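PDB 5DBN: acetate CoA-transferase subunit beta from Escherichia coli DH5[alpha], which transfers coenzyme A from acetyl-CoA to acetoacetate and other short-chain fatty acids through a covalent enzyme-CoA intermediate. Local coordinates for residues D127-S132 with P157-H162. Residues are numbered along the deposited sequence; the frame is centred on the assembly and turned at random.
Sequences DLVTGS and PLTAQH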
loop_
_atom_site.group_PDB
_atom_site.type_symbol
_atom_site.label_atom_id
_atom_site.label_comp_id
_atom_site.label_asym_id
_atom_site.label_seq_id
_atom_site.Cartn_x
_atom_site.Cartn_y
_atom_site.Cartn_z
ATOM N N ASP B 127 -2.923 -6.493 15.524
ATOM C CA ASP B 127 -3.084 -6.877 14.121
ATOM C C ASP B 127 -2.973 -8.389 13.941
ATOM O O ASP B 127 -3.746 -8.993 13.198
ATOM C CB ASP B 127 -2.045 -6.178 13.245
ATOM C CG ASP B 127 -2.218 -4.674 13.227
ATOM O OD1 ASP B 127 -3.097 -4.178 12.491
ATOM O OD2 ASP B 127 -1.470 -3.985 13.952
ATOM N N LEU B 128 -2.005 -8.989 14.623
ATOM C CA LEU B 128 -1.769 -10.423 14.523
ATOM C C LEU B 128 -2.987 -11.245 14.955
ATOM O O LEU B 128 -3.358 -12.205 14.276
ATOM C CB LEU B 128 -0.547 -10.824 15.355
ATOM C CG LEU B 128 0.818 -10.686 14.670
ATOM C CD1 LEU B 128 1.957 -10.740 15.679
ATOM C CD2 LEU B 128 1.002 -11.765 13.614
ATOM N N VAL B 129 -3.602 -10.894 16.083
ATOM C CA VAL B 129 -4.730 -11.680 16.581
ATOM C C VAL B 129 -6.053 -11.427 15.832
ATOM O O VAL B 129 -6.906 -12.311 15.811
ATOM C CB VAL B 129 -4.953 -11.455 18.107
ATOM C CG1 VAL B 129 -3.723 -11.892 18.889
ATOM C CG2 VAL B 129 -5.285 -10.019 18.417
ATOM N N THR B 130 -6.248 -10.249 15.234
ATOM C CA THR B 130 -7.449 -10.040 14.403
ATOM C C THR B 130 -7.260 -10.617 13.003
ATOM O O THR B 130 -8.228 -11.015 12.358
ATOM C CB THR B 130 -7.889 -8.546 14.223
ATOM O OG1 THR B 130 -7.875 -8.209 12.831
ATOM C CG2 THR B 130 -7.022 -7.584 14.945
ATOM N N GLY B 131 -6.018 -10.643 12.528
ATOM C CA GLY B 131 -5.743 -11.006 11.147
ATOM C C GLY B 131 -5.420 -12.469 10.892
ATOM O O GLY B 131 -5.785 -13.007 9.846
ATOM N N SER B 132 -4.734 -13.115 11.829
ATOM C CA SER B 132 -4.295 -14.493 11.627
ATOM C C SER B 132 -5.483 -15.439 11.493
ATOM O O SER B 132 -6.488 -15.287 12.185
ATOM C CB SER B 132 -3.398 -14.945 12.779
ATOM O OG SER B 132 -2.194 -14.202 12.806
ATOM N N PRO B 157 -6.367 -4.780 30.303
ATOM C CA PRO B 157 -6.726 -4.218 28.995
ATOM C C PRO B 157 -6.607 -5.229 27.856
ATOM O O PRO B 157 -5.582 -5.901 27.719
ATOM C CB PRO B 157 -5.721 -3.075 28.817
ATOM C CG PRO B 157 -5.317 -2.706 30.201
ATOM C CD PRO B 157 -5.324 -3.984 30.973
ATOM N N LEU B 158 -7.656 -5.331 27.049
ATOM C CA LEU B 158 -7.701 -6.321 25.983
ATOM C C LEU B 158 -6.726 -6.008 24.855
ATOM O O LEU B 158 -6.478 -4.847 24.531
ATOM C CB LEU B 158 -9.113 -6.419 25.404
ATOM C CG LEU B 158 -10.240 -6.835 26.347
ATOM C CD1 LEU B 158 -11.551 -6.924 25.585
ATOM C CD2 LEU B 158 -9.927 -8.156 27.019
ATOM N N THR B 159 -6.164 -7.063 24.279
ATOM C CA THR B 159 -5.439 -6.969 23.023
ATOM C C THR B 159 -6.459 -6.994 21.892
ATOM O O THR B 159 -6.325 -6.291 20.890
ATOM C CB THR B 159 -4.435 -8.124 22.858
ATOM O OG1 THR B 159 -3.504 -8.106 23.945
ATOM C CG2 THR B 159 -3.684 -8.011 21.541
ATOM N N ALA B 160 -7.483 -7.822 22.072
ATOM C CA ALA B 160 -8.580 -7.928 21.122
ATOM C C ALA B 160 -9.750 -8.650 21.771
ATOM O O ALA B 160 -9.605 -9.236 22.843
ATOM C CB ALA B 160 -8.135 -8.659 19.873
ATOM N N GLN B 161 -10.907 -8.601 21.119
ATOM C CA GLN B 161 -12.093 -9.289 21.612
ATOM C C GLN B 161 -12.493 -10.412 20.661
ATOM O O GLN B 161 -12.447 -10.250 19.440
ATOM C CB GLN B 161 -13.253 -8.304 21.786
ATOM C CG GLN B 161 -13.663 -7.584 20.514
ATOM C CD GLN B 161 -14.841 -6.653 20.728
ATOM O OE1 GLN B 161 -15.256 -6.412 21.861
ATOM N NE2 GLN B 161 -15.390 -6.131 19.638
ATOM N N HIS B 162 -12.869 -11.552 21.236
ATOM C CA HIS B 162 -13.377 -12.693 20.474
ATOM C C HIS B 162 -12.423 -13.156 19.374
ATOM O O HIS B 162 -12.858 -13.455 18.262
ATOM C CB HIS B 162 -14.730 -12.335 19.854
ATOM C CG HIS B 162 -15.638 -11.583 20.777
ATOM N ND1 HIS B 162 -16.146 -12.132 21.936
ATOM C CD2 HIS B 162 -16.140 -10.328 20.704
ATOM C CE1 HIS B 162 -16.913 -11.243 22.541
ATOM N NE2 HIS B 162 -16.928 -10.140 21.814
#
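Val129 meets Ala160 and Thr159 through a single methyl group. Its CG2 lies 3.5 Å from Ala160 CB and 4.0 Å from Thr159 CG2, so one branch of the valine touches two neighbouring residues of the 157-162 loop. With chi1 at -61°, CG2 sits between the backbone N and the carbonyl carbon, while CG1, anti to the carbonyl carbon, stays farther from 157-162. The side chains of Val129 and Thr159 cross at about a right angle, and their methyls meet at a slant, neither aimed straight at the other. The whole interface is apolar and small, burying 104 Å² over both sides, and all three residues are buried in the assembly.

Thr159 divides its two branches between different tasks. CG2, anti to the backbone N, faces the helix, whereas OG1 stands beside the N and is hydrogen-bonded to Asn111 OD1. That bond is consistent with the observed rotamer and satisfies the hydroxyl next to an apolar contact. Both Thr159 and Ala160 are backbone-bonded to Leu109, which makes the pair a classic beta bulge; two successive residues are thereby held where their side chains can point at Val129.

On the helical side, Leu128 O closes the last turn by accepting two bonds, from Ser132 N at 3.0 Å and from Ser132 OG at 2.7 Å. The two donors approach from opposite faces of the carbonyl plane, the hydroxyl tilted 24° from it, and Ser132 is where helical backbone angles cease.

Val129 also packs on Leu98 of strand 95-98, and Leu128 on Ile88 of helix 81-89. The contact therefore joins the loop between strands 150-151 and 166-168 to the C-terminal turn of helix 125-131, which lies against the large mixed sheet of the CoA-transferase fold.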